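Local structure of ESX secretion system protein EccC (Thermomonospora curvata, 4NH0) at residues 920-925 with 963-968; 955-960 with 1140-1145. The protein belongs to the ESX type VII secretion system, which exports proteins such as EsxA and EsxB, shows weak ATPase activity and might be its translocase subunit. All blocks are in the same frame, centred on the assembly; numbering follows the deposited sequence.

Following the chain from the N terminus, strand 922-927 comes first, then its antiparallel partner 933-936, strand 944-947, the P-loop and helix 954-968. Contact 1 closes this 37-residue loop by laying residues 963-968 of the helix against 920-925. Contact 2 begins earlier on the same helix, at 955-960, and waits for 1140-1145 near the C terminus, spanning 179 residues of the ATPase core. The segments alternate along the chain, so the two closures cross. Strands 922-927 and 1136-1144 are antiparallel neighbours, probably bonded from Ile924 O to Ala1143 N, and Ala963 packs on Arg1145; one helix thus meets two neighbouring strands of the same sheet.

Contact 1: residues 920-925 with 963-968; sequences TRIPIG and AGIIER
In the third FtsK ATPase domain, the helix that follows the P-loop leads to Arg968, and this arginine reaches across to Arg921 and Pro923 in the segment 920-925. Strand and helix run nearly antiparallel here, at 155°, with their axes 9.0 Å apart. The extended chain of Arg968 puts its guanidinium between the two backbones. Toward the strand side, NE gives a weak, strongly bent hydrogen bond to Arg921 O, 2.8 Å away. On the helix side, NH1 turns back to Gly964 O at 3.0 Å, a much straighter bond (160°) that lies close to the guanidinium plane and uses a lone pair in the carbonyl plane. The arginine therefore feeds a carbonyl four residues back, which limits how the flat group can rotate. Ser918 adds to the hold: its OG bonds to both Arg968 NH2 and Arg921 O, tying in helix 915-918 as well. Ile922 CA sits over one face of the guanidinium, toward its rim, while Pro923 CD approaches obliquely near NH2. Arg921 itself points away from the helix, its guanidinium in a cation-pi contact with Tyr935.

Next to this polar end, Ile922 meets the helix through both its branches. CG1 rests 3.7 Å from Arg968 CD, against the aliphatic part of the arginine. With CG2 anti to the backbone N (chi1 of CG1 -49°), that methyl faces the helix and meets Gly964 CA at 3.9 Å; because Gly964 has no side chain, the strand can settle directly on the helix backbone. The CG1 branch ends in CD1, which touches Ile965 CG1 at 3.8 Å.

Contact 2: residues 955-960 with 1140-1145; sequences SNLLRL and IQTAYR. With MG (magnesium ion), chain E; ATP (adenosine-5'-triphosphate), chain F.
Asn956 ND2 donates to Ala1143 O at 2.9 Å, with the acceptor lying in the plane of the asparagine amide. The other end of that amide is used too: OD1 accepts from Arg1145 N at 3.0 Å, nearly straight (168°) and on a lone pair. CG stands anti to the backbone N (chi1 174°), which carries the amide off the helix to the backbone of 1143-1145, where its two ends bracket Tyr1144 and fix which way round it sits. Shortening this side chain to an alanine would remove the amide, and Ala1143 O and Arg1145 N would probably lose these partners, with a gap opened beside the adenine.

This is the nucleotide pocket of the third FtsK domain, with the P-loop helix on one side and the C-terminal strand 1136-1144 on the other. Asn956 N bonds to ATP O1A at 3.1 Å, and Ser955 OG binds the magnesium ion at 2.2 Å alongside ATP O3G, O1B and two waters. From the strand, Thr1142 O receives ATP N6 at 3.2 Å, while Thr1142 OG1 is bonded to Gly1126 O.

Apolar packing backs the polar pairs. Leu957 CD1 meets Thr1142 CG2 at 4.1 Å, the two side chains crossing at about a right angle, and Leu960 CD2 lies 3.9 Å from Ala1143 CB. Arg1145 extends obliquely across the helix, one guanidinium face over Arg959 O; its salt bridge to Asp987 probably eases the nearness of the Arg959 guanidinium, whose NH1 reaches Arg1145 O in a weak bond of 3.5 Å.

Contact 1: residues 920-925 with 963-968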
# COMPACT_ATOMS: atom_id res chain seq x y z
N THR A 920 -10.09 31.91 40.78
CA THR A 920 -10.21 33.24 40.21
C THR A 920 -10.05 33.24 38.69
O THR A 920 -10.39 34.22 38.02
CB THR A 920 -9.19 34.22 40.82
OG1 THR A 920 -7.89 33.60 40.82
CG2 THR A 920 -9.58 34.57 42.24
N ARG A 921 -9.53 32.15 38.15
CA ARG A 921 -9.40 31.99 36.71
C ARG A 921 -10.77 31.82 36.06
O ARG A 921 -11.66 31.21 36.65
CB ARG A 921 -8.50 30.80 36.38
CG ARG A 921 -7.19 30.81 37.12
CD ARG A 921 -6.77 29.41 37.50
NE ARG A 921 -6.53 28.58 36.33
CZ ARG A 921 -6.44 27.26 36.36
NH1 ARG A 921 -6.57 26.61 37.51
NH2 ARG A 921 -6.21 26.58 35.24
N ILE A 922 -10.93 32.36 34.86
CA ILE A 922 -12.21 32.31 34.17
C ILE A 922 -12.10 31.57 32.84
O ILE A 922 -11.50 32.08 31.89
CB ILE A 922 -12.76 33.72 33.91
CG1 ILE A 922 -12.71 34.55 35.19
CG2 ILE A 922 -14.18 33.64 33.37
CD1 ILE A 922 -13.12 35.99 34.99
N PRO A 923 -12.68 30.37 32.76
CA PRO A 923 -12.70 29.62 31.50
C PRO A 923 -13.60 30.30 30.47
O PRO A 923 -14.68 30.75 30.82
CB PRO A 923 -13.26 28.26 31.91
CG PRO A 923 -14.08 28.54 33.12
CD PRO A 923 -13.35 29.64 33.84
N ILE A 924 -13.14 30.38 29.23
CA ILE A 924 -13.91 31.03 28.17
C ILE A 924 -14.24 30.05 27.05
O ILE A 924 -15.07 30.33 26.20
CB ILE A 924 -13.16 32.24 27.58
CG1 ILE A 924 -11.84 31.79 26.96
CG2 ILE A 924 -12.92 33.28 28.65
CD1 ILE A 924 -11.05 32.93 26.36
N GLY A 925 -13.59 28.89 27.07
CA GLY A 925 -13.83 27.87 26.07
C GLY A 925 -12.78 26.78 26.07
O GLY A 925 -11.97 26.70 26.99
N ALA A 963 -19.95 37.52 33.49
CA ALA A 963 -20.62 36.61 34.40
C ALA A 963 -19.62 35.79 35.22
O ALA A 963 -19.89 35.42 36.36
CB ALA A 963 -21.55 35.68 33.64
N GLY A 964 -18.46 35.53 34.63
CA GLY A 964 -17.40 34.82 35.32
C GLY A 964 -16.82 35.65 36.45
O GLY A 964 -16.43 35.12 37.49
N ILE A 965 -16.77 36.97 36.24
CA ILE A 965 -16.25 37.88 37.25
C ILE A 965 -17.21 37.99 38.43
O ILE A 965 -16.79 38.08 39.58
CB ILE A 965 -16.00 39.28 36.66
CG1 ILE A 965 -15.06 39.19 35.46
CG2 ILE A 965 -15.41 40.22 37.71
CD1 ILE A 965 -14.79 40.52 34.79
N ILE A 966 -18.51 37.97 38.13
CA ILE A 966 -19.54 38.02 39.16
C ILE A 966 -19.42 36.83 40.11
O ILE A 966 -19.46 37.00 41.33
CB ILE A 966 -20.96 38.03 38.54
CG1 ILE A 966 -21.39 39.46 38.21
CG2 ILE A 966 -21.98 37.42 39.48
CD1 ILE A 966 -20.80 40.02 36.95
N GLU A 967 -19.25 35.64 39.55
CA GLU A 967 -19.24 34.41 40.34
C GLU A 967 -17.95 34.22 41.14
O GLU A 967 -17.89 33.36 42.01
CB GLU A 967 -19.45 33.21 39.42
CG GLU A 967 -20.87 33.08 38.90
CD GLU A 967 -21.86 32.76 40.00
OE1 GLU A 967 -21.46 32.12 41.00
OE2 GLU A 967 -23.04 33.15 39.88
N ARG A 968 -16.93 35.01 40.84
CA ARG A 968 -15.62 34.81 41.45
C ARG A 968 -15.15 35.99 42.30
O ARG A 968 -14.19 35.87 43.05
CB ARG A 968 -14.59 34.51 40.36
CG ARG A 968 -14.85 33.21 39.61
CD ARG A 968 -14.02 33.10 38.35
NE ARG A 968 -14.16 31.79 37.73
CZ ARG A 968 -15.22 31.40 37.04
NH1 ARG A 968 -16.25 32.22 36.89
NH2 ARG A 968 -15.27 30.18 36.51

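Contact 2: residues 955-960 with 1140-1145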
# COMPACT_ATOMS: atom_id res chain seq x y z
N SER A 955 -20.34 39.99 21.61
CA SER A 955 -21.19 40.36 22.75
C SER A 955 -21.42 39.18 23.69
O SER A 955 -21.48 39.36 24.91
CB SER A 955 -22.53 40.90 22.26
OG SER A 955 -22.35 42.00 21.39
N ASN A 956 -21.56 37.99 23.13
CA ASN A 956 -21.75 36.79 23.93
C ASN A 956 -20.54 36.48 24.79
O ASN A 956 -20.67 36.14 25.96
CB ASN A 956 -22.06 35.59 23.03
CG ASN A 956 -22.11 34.29 23.80
OD1 ASN A 956 -23.14 33.93 24.37
ND2 ASN A 956 -21.00 33.57 23.82
N LEU A 957 -19.36 36.61 24.20
CA LEU A 957 -18.11 36.37 24.92
C LEU A 957 -17.93 37.39 26.03
O LEU A 957 -17.40 37.08 27.09
CB LEU A 957 -16.92 36.43 23.96
CG LEU A 957 -15.53 36.35 24.59
CD1 LEU A 957 -15.37 35.05 25.35
CD2 LEU A 957 -14.46 36.49 23.54
N LEU A 958 -18.40 38.61 25.79
CA LEU A 958 -18.29 39.69 26.76
C LEU A 958 -19.18 39.42 27.97
O LEU A 958 -18.80 39.69 29.11
CB LEU A 958 -18.64 41.03 26.13
CG LEU A 958 -17.47 41.84 25.57
CD1 LEU A 958 -16.59 42.34 26.70
CD2 LEU A 958 -16.64 41.02 24.61
N ARG A 959 -20.37 38.89 27.71
CA ARG A 959 -21.29 38.53 28.79
C ARG A 959 -20.78 37.31 29.54
O ARG A 959 -20.98 37.19 30.75
CB ARG A 959 -22.69 38.28 28.23
CG ARG A 959 -23.43 39.56 27.84
CD ARG A 959 -24.85 39.28 27.37
NE ARG A 959 -24.91 38.97 25.95
CZ ARG A 959 -25.20 37.77 25.45
NH1 ARG A 959 -25.48 36.77 26.27
NH2 ARG A 959 -25.23 37.58 24.14
N LEU A 960 -20.12 36.41 28.82
CA LEU A 960 -19.54 35.21 29.43
C LEU A 960 -18.44 35.57 30.41
O LEU A 960 -18.43 35.09 31.55
CB LEU A 960 -18.99 34.27 28.35
CG LEU A 960 -18.39 32.97 28.87
CD1 LEU A 960 -19.46 32.11 29.51
CD2 LEU A 960 -17.68 32.21 27.76
N ILE A 1140 -9.26 28.06 19.42
CA ILE A 1140 -10.20 27.65 20.46
C ILE A 1140 -11.65 27.85 20.03
O ILE A 1140 -11.93 28.46 19.00
CB ILE A 1140 -9.97 28.42 21.77
CG1 ILE A 1140 -10.49 29.86 21.64
CG2 ILE A 1140 -8.51 28.40 22.17
CD1 ILE A 1140 -10.55 30.60 22.96
N GLN A 1141 -12.56 27.33 20.84
CA GLN A 1141 -13.99 27.55 20.65
C GLN A 1141 -14.60 28.13 21.91
O GLN A 1141 -14.56 27.50 22.97
CB GLN A 1141 -14.69 26.24 20.27
CG GLN A 1141 -16.21 26.33 20.29
CD GLN A 1141 -16.77 27.01 19.06
OE1 GLN A 1141 -16.15 27.01 18.00
NE2 GLN A 1141 -17.95 27.60 19.21
N THR A 1142 -15.16 29.33 21.81
CA THR A 1142 -15.73 30.00 22.98
C THR A 1142 -17.09 29.41 23.33
O THR A 1142 -17.75 28.80 22.48
CB THR A 1142 -15.87 31.51 22.76
OG1 THR A 1142 -16.64 31.76 21.57
CG2 THR A 1142 -14.50 32.14 22.60
N ALA A 1143 -17.51 29.60 24.57
CA ALA A 1143 -18.74 29.01 25.07
C ALA A 1143 -19.95 29.91 24.86
O ALA A 1143 -19.83 31.14 24.88
CB ALA A 1143 -18.60 28.66 26.54
N TYR A 1144 -21.11 29.30 24.66
CA TYR A 1144 -22.35 30.04 24.43
C TYR A 1144 -23.14 30.19 25.72
O TYR A 1144 -23.38 29.22 26.44
CB TYR A 1144 -23.20 29.34 23.37
CG TYR A 1144 -24.54 29.99 23.13
CD1 TYR A 1144 -24.65 31.22 22.50
CD2 TYR A 1144 -25.72 29.36 23.54
CE1 TYR A 1144 -25.87 31.81 22.28
CE2 TYR A 1144 -26.95 29.94 23.32
CZ TYR A 1144 -27.02 31.17 22.69
OH TYR A 1144 -28.25 31.76 22.48
N ARG A 1145 -23.56 31.42 26.01
CA ARG A 1145 -24.31 31.72 27.23
C ARG A 1145 -25.70 32.24 26.90
O ARG A 1145 -25.85 33.34 26.37
CB ARG A 1145 -23.56 32.74 28.08
CG ARG A 1145 -24.29 33.17 29.33
CD ARG A 1145 -23.49 34.20 30.10
NE ARG A 1145 -24.16 34.62 31.33
CZ ARG A 1145 -25.07 35.59 31.39
NH1 ARG A 1145 -25.43 36.23 30.28
NH2 ARG A 1145 -25.63 35.91 32.54
MG MG E . -22.31 42.65 19.25
PG ATP F . -23.09 42.07 16.43
O1G ATP F . -24.44 41.86 17.07
O2G ATP F . -23.12 42.31 14.95
O3G ATP F . -22.19 43.01 17.20
PB ATP F . -22.14 39.99 18.03
O1B ATP F . -22.88 40.80 19.06
O2B ATP F . -20.66 39.74 18.20
O3B ATP F . -22.36 40.64 16.58
PA ATP F . -23.52 37.88 19.19
O1A ATP F . -22.44 37.56 20.19
O2A ATP F . -24.67 38.76 19.62
O3A ATP F . -22.82 38.54 17.90
O5' ATP F . -24.10 36.51 18.61
C5' ATP F . -24.77 36.48 17.35
C4' ATP F . -25.18 35.04 17.07
O4' ATP F . -24.03 34.20 17.21
C3' ATP F . -26.22 34.56 18.08
O3' ATP F . -27.44 34.27 17.40
C2' ATP F . -25.65 33.30 18.69
O2' ATP F . -26.55 32.20 18.46
C1' ATP F . -24.33 33.04 18.00
N9 ATP F . -23.25 32.84 19.00
C8 ATP F . -22.75 33.79 19.81
N7 ATP F . -21.78 33.28 20.61
C5 ATP F . -21.65 31.98 20.31
C6 ATP F . -20.80 30.86 20.78
N6 ATP F . -19.88 31.04 21.76
N1 ATP F . -20.98 29.65 20.21
C2 ATP F . -21.89 29.46 19.24
N3 ATP F . -22.69 30.43 18.76
C4 ATP F . -22.62 31.69 19.25
O HOH W 1 -20.79 43.25 20.41
O HOH W 2 -24.08 42.87 20.18